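Side-chain contacts in invasion-associated protein B (Bartonella henselae, PDB 3DTD), which is of unknown molecular function but is probably associated with invasion of host cells by the bacterium: residues 135-138 with 144-147; 82-87 with 101-106. One frame throughout, in Å; residues are numbered along the deposited sequence.

Interaction 1. Residues 135-138 with 144-147; sequences MTIA and PLND
Met-135 and Leu-145 are a hydrogen-bonded pair of neighbouring antiparallel strands, joined by two backbone hydrogen bonds. Leu-145 N donates to Met-135 O at 2.8 Å, almost straight at 177°. The return bond, from Met-135 N to Leu-145 O, is 3.0 Å long. A weaker polar contact lies beside them: the CA of Pro-144 approaches Met-135 O at 3.4 Å as a C-H...O contact. The pair lies near the turn end of a beta hairpin; beyond it Ile-137 is backbone-bonded to Pro-143. The hairpin strands, 130-136 and 144-151, belong to a four-stranded sheet in which 144-151 is outermost within the chain. Thr-136 and Pro-144 form the next, non-hydrogen-bonded pair, with side chains on the other face. The apolar contacts gather on Leu-145 CB. With chi1 at 58°, Met-135 CG sits between the backbone N and the carbonyl carbon and comes to 4.0 Å from Leu-145 CB. The two side chains lie side by side, pointing the same way. From the turn side, Ile-137 CG1 reaches the same CB at 3.9 Å, its side chain slanting across that of Leu-145. The Ile-137 CD1 methyl extends to 4.1 Å from Pro-144 O. Met-135 also packs on Ile-82.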
loop_
_atom_site.group_PDB
_atom_site.type_symbol
_atom_site.label_atom_id
_atom_site.label_comp_id
_atom_site.label_asym_id
_atom_site.label_seq_id
_atom_site.Cartn_x
_atom_site.Cartn_y
_atom_site.Cartn_z
ATOM N N MET C 135 23.840 -9.522 -34.114
ATOM C CA MET C 135 24.443 -10.325 -33.042
ATOM C C MET C 135 23.872 -11.745 -33.002
ATOM O O MET C 135 22.983 -12.085 -33.783
ATOM C CB MET C 135 24.312 -9.617 -31.681
ATOM C CG MET C 135 22.888 -9.292 -31.252
ATOM S SD MET C 135 22.789 -7.902 -30.103
ATOM C CE MET C 135 22.883 -6.512 -31.221
ATOM N N THR C 136 24.398 -12.568 -32.099
ATOM C CA THR C 136 23.974 -13.958 -31.960
ATOM C C THR C 136 23.316 -14.172 -30.593
ATOM O O THR C 136 23.834 -13.728 -29.570
ATOM C CB THR C 136 25.179 -14.921 -32.129
ATOM O OG1 THR C 136 25.942 -14.541 -33.282
ATOM C CG2 THR C 136 24.714 -16.356 -32.294
ATOM N N ILE C 137 22.168 -14.840 -30.589
ATOM C CA ILE C 137 21.469 -15.193 -29.354
ATOM C C ILE C 137 22.087 -16.454 -28.741
ATOM O O ILE C 137 22.337 -17.433 -29.448
ATOM C CB ILE C 137 19.949 -15.400 -29.607
ATOM C CG1 ILE C 137 19.347 -14.167 -30.295
ATOM C CG2 ILE C 137 19.200 -15.696 -28.304
ATOM C CD1 ILE C 137 17.927 -14.355 -30.800
ATOM N N ALA C 138 22.357 -16.412 -27.436
ATOM C CA ALA C 138 22.816 -17.589 -26.698
ATOM C C ALA C 138 21.627 -18.490 -26.384
ATOM O O ALA C 138 21.021 -18.411 -25.313
ATOM C CB ALA C 138 23.544 -17.193 -25.435
ATOM N N PRO C 144 20.485 -15.824 -35.115
ATOM C CA PRO C 144 20.900 -14.426 -35.211
ATOM C C PRO C 144 19.818 -13.456 -34.729
ATOM O O PRO C 144 18.626 -13.765 -34.795
ATOM C CB PRO C 144 21.157 -14.240 -36.708
ATOM C CG PRO C 144 20.247 -15.216 -37.370
ATOM C CD PRO C 144 20.109 -16.383 -36.430
ATOM N N LEU C 145 20.252 -12.304 -34.223
ATOM C CA LEU C 145 19.356 -11.195 -33.918
ATOM C C LEU C 145 19.794 -10.022 -34.790
ATOM O O LEU C 145 20.858 -9.436 -34.569
ATOM C CB LEU C 145 19.401 -10.841 -32.424
ATOM C CG LEU C 145 18.375 -9.838 -31.868
ATOM C CD1 LEU C 145 16.946 -10.355 -31.986
ATOM C CD2 LEU C 145 18.683 -9.488 -30.422
ATOM N N ASN C 146 18.976 -9.700 -35.792
ATOM C CA ASN C 146 19.356 -8.732 -36.822
ATOM C C ASN C 146 18.405 -7.545 -36.980
ATOM O O ASN C 146 18.659 -6.651 -37.788
ATOM C CB ASN C 146 19.527 -9.437 -38.177
ATOM C CG ASN C 146 20.668 -10.446 -38.187
ATOM O OD1 ASN C 146 21.657 -10.312 -37.460
ATOM N ND2 ASN C 146 20.537 -11.462 -39.032
ATOM N N ASP C 147 17.322 -7.533 -36.205
ATOM C CA ASP C 147 16.277 -6.512 -36.353
ATOM C C ASP C 147 16.440 -5.275 -35.453
ATOM O O ASP C 147 15.584 -4.386 -35.443
ATOM C CB ASP C 147 14.877 -7.135 -36.198
ATOM C CG ASP C 147 14.684 -7.863 -34.867
ATOM O OD1 ASP C 147 13.564 -8.364 -34.636
ATOM O OD2 ASP C 147 15.632 -7.943 -34.056
#

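Interaction 2. Residues 82-87 with 101-106; sequences ILVSKP and TGIRTC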
loop_
_atom_site.group_PDB
_atom_site.type_symbol
_atom_site.label_atom_id
_atom_site.label_comp_id
_atom_site.label_asym_id
_atom_site.label_seq_id
_atom_site.Cartn_x
_atom_site.Cartn_y
_atom_site.Cartn_z
ATOM N N ILE C 82 22.355 -12.461 -25.204
ATOM C CA ILE C 82 23.205 -12.402 -26.396
ATOM C C ILE C 82 24.475 -13.219 -26.165
ATOM O O ILE C 82 25.121 -13.087 -25.124
ATOM C CB ILE C 82 23.559 -10.920 -26.779
ATOM C CG1 ILE C 82 22.290 -10.095 -27.041
ATOM C CG2 ILE C 82 24.513 -10.841 -27.980
ATOM C CD1 ILE C 82 21.315 -10.714 -28.025
ATOM N N LEU C 83 24.804 -14.068 -27.139
ATOM C CA LEU C 83 26.034 -14.859 -27.135
ATOM C C LEU C 83 27.269 -13.969 -27.154
ATOM O O LEU C 83 27.585 -13.314 -28.146
ATOM C CB LEU C 83 26.051 -15.859 -28.297
ATOM C CG LEU C 83 27.174 -16.896 -28.355
ATOM C CD1 LEU C 83 27.251 -17.709 -27.075
ATOM C CD2 LEU C 83 26.939 -17.809 -29.525
ATOM N N VAL C 84 27.951 -13.976 -26.020
ATOM C CA VAL C 84 29.052 -13.083 -25.701
ATOM C C VAL C 84 30.347 -13.393 -26.472
ATOM O O VAL C 84 31.175 -12.499 -26.702
ATOM C CB VAL C 84 29.237 -13.097 -24.152
ATOM C CG1 VAL C 84 30.639 -13.480 -23.716
ATOM C CG2 VAL C 84 28.710 -11.807 -23.521
ATOM N N SER C 85 30.482 -14.652 -26.889
ATOM C CA SER C 85 31.676 -15.123 -27.588
ATOM C C SER C 85 31.677 -14.732 -29.066
ATOM O O SER C 85 32.733 -14.661 -29.698
ATOM C CB SER C 85 31.831 -16.641 -27.431
ATOM O OG SER C 85 30.667 -17.335 -27.849
ATOM N N LYS C 86 30.490 -14.476 -29.608
ATOM C CA LYS C 86 30.334 -14.057 -30.998
ATOM C C LYS C 86 30.188 -12.531 -31.080
ATOM O O LYS C 86 29.661 -11.915 -30.146
ATOM C CB LYS C 86 29.147 -14.785 -31.641
ATOM C CG LYS C 86 29.423 -16.268 -31.891
ATOM C CD LYS C 86 28.454 -16.881 -32.893
ATOM C CE LYS C 86 28.963 -16.764 -34.326
ATOM N NZ LYS C 86 30.139 -17.650 -34.579
ATOM N N PRO C 87 30.670 -11.913 -32.184
ATOM C CA PRO C 87 30.754 -10.450 -32.229
ATOM C C PRO C 87 29.428 -9.716 -32.439
ATOM O O PRO C 87 28.426 -10.319 -32.840
ATOM C CB PRO C 87 31.690 -10.186 -33.421
ATOM C CG PRO C 87 32.193 -11.521 -33.865
ATOM C CD PRO C 87 31.170 -12.506 -33.435
ATOM N N THR C 101 32.759 -5.572 -33.285
ATOM C CA THR C 101 33.242 -5.439 -31.910
ATOM C C THR C 101 32.482 -6.438 -31.025
ATOM O O THR C 101 31.708 -7.243 -31.534
ATOM C CB THR C 101 33.136 -3.961 -31.396
ATOM O OG1 THR C 101 33.479 -3.890 -30.005
ATOM C CG2 THR C 101 31.732 -3.391 -31.611
ATOM N N GLY C 102 32.714 -6.408 -29.717
ATOM C CA GLY C 102 32.077 -7.365 -28.818
ATOM C C GLY C 102 31.640 -6.789 -27.487
ATOM O O GLY C 102 32.022 -5.676 -27.130
ATOM N N ILE C 103 30.829 -7.563 -26.766
ATOM C CA ILE C 103 30.393 -7.239 -25.402
ATOM C C ILE C 103 31.589 -7.287 -24.452
ATOM O O ILE C 103 32.354 -8.249 -24.467
ATOM C CB ILE C 103 29.260 -8.208 -24.923
ATOM C CG1 ILE C 103 27.996 -8.004 -25.762
ATOM C CG2 ILE C 103 28.943 -8.029 -23.431
ATOM C CD1 ILE C 103 26.953 -9.097 -25.612
ATOM N N ARG C 104 31.761 -6.232 -23.660
ATOM C CA ARG C 104 32.814 -6.176 -22.652
ATOM C C ARG C 104 32.328 -6.771 -21.328
ATOM O O ARG C 104 33.049 -7.528 -20.658
ATOM C CB ARG C 104 33.275 -4.728 -22.442
ATOM C CG ARG C 104 34.351 -4.561 -21.382
ATOM C CD ARG C 104 35.150 -3.285 -21.552
ATOM N NE ARG C 104 36.334 -3.292 -20.691
ATOM C CZ ARG C 104 36.373 -2.796 -19.457
ATOM N NH1 ARG C 104 35.293 -2.233 -18.922
ATOM N NH2 ARG C 104 37.498 -2.861 -18.755
ATOM N N THR C 105 31.100 -6.410 -20.964
ATOM C CA THR C 105 30.479 -6.828 -19.714
ATOM C C THR C 105 28.974 -6.609 -19.783
ATOM O O THR C 105 28.475 -5.975 -20.714
ATOM C CB THR C 105 31.064 -6.065 -18.494
ATOM O OG1 THR C 105 30.554 -6.633 -17.286
ATOM C CG2 THR C 105 30.739 -4.569 -18.537
ATOM N N CYS C 106 28.251 -7.147 -18.808
ATOM C CA CYS C 106 26.833 -6.851 -18.672
ATOM C C CYS C 106 26.529 -6.382 -17.262
ATOM O O CYS C 106 27.149 -6.828 -16.298
ATOM C CB CYS C 106 25.958 -8.045 -19.054
ATOM S SG CYS C 106 26.350 -8.826 -20.671
HETATM O O HOH W 1 30.106 -10.078 -27.945
HETATM O O HOH W 2 33.711 -10.405 -25.922
#
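Ile-103 presses its side chain against Ile-82 and Val-84, and all three residues are buried. Its CD1 methyl touches Ile-82 CG2 at 3.8 Å and Val-84 CG2 at 3.8 Å. Val-84 CG2 also meets the other branch, Ile-103 CG2, at 3.8 Å. The side chain of Ile-103 crosses those of Ile-82 and Val-84 at about a right angle. Its CG1 lies beside the backbone N, chi1 -66°, and the extended second torsion, chi2 166°, carries CD1 over to both partners. At the other end Pro-87 CB sits 3.5 Å from Thr-101 O. No direct hydrogen bond joins the segments. Water 1 bridges them instead: it donates to Val-84 O and to Lys-86 O and accepts from Ile-103 N, at 2.9 Å each. Water 2 donates to Ile-103 O and, weakly, to Val-84 O. The loop between strands 72-78 and 88-92 here packs on the link from strand 98-101 to strand 105-107; both connect the seven-stranded and four-stranded antiparallel sheets. Ile-103 also touches Cys-111 and Val-113 of strand 110-117. The disulfide of Cys-106 with Cys-111 ties 101-106 to that strand, and Thr-101 OG1 is hydrogen-bonded to Pro-114 O. In a second subunit, Thr-105 OG1 is hydrogen-bonded to Ile-82 O, and Val-84 of that subunit packs on Val-84.

The centres of interactions 1 and 2 are about 11 Å apart. Both segments of interaction 2 precede those of interaction 1 in sequence. Segment 82-87 connects the two contacts, since it also runs beside the end of strand 130-136. There Thr-136 O and Leu-83 N are 2.6 Å apart, a probable hydrogen bond. The apolar groups meet too: Leu-145 CD2 packs on Ile-82 CD1 at 3.8 Å. Ile-82 thus touches both Leu-145 of the hairpin and Ile-103. The second subunit reaches both contacts, but far more of interaction 2, with eight residues against one.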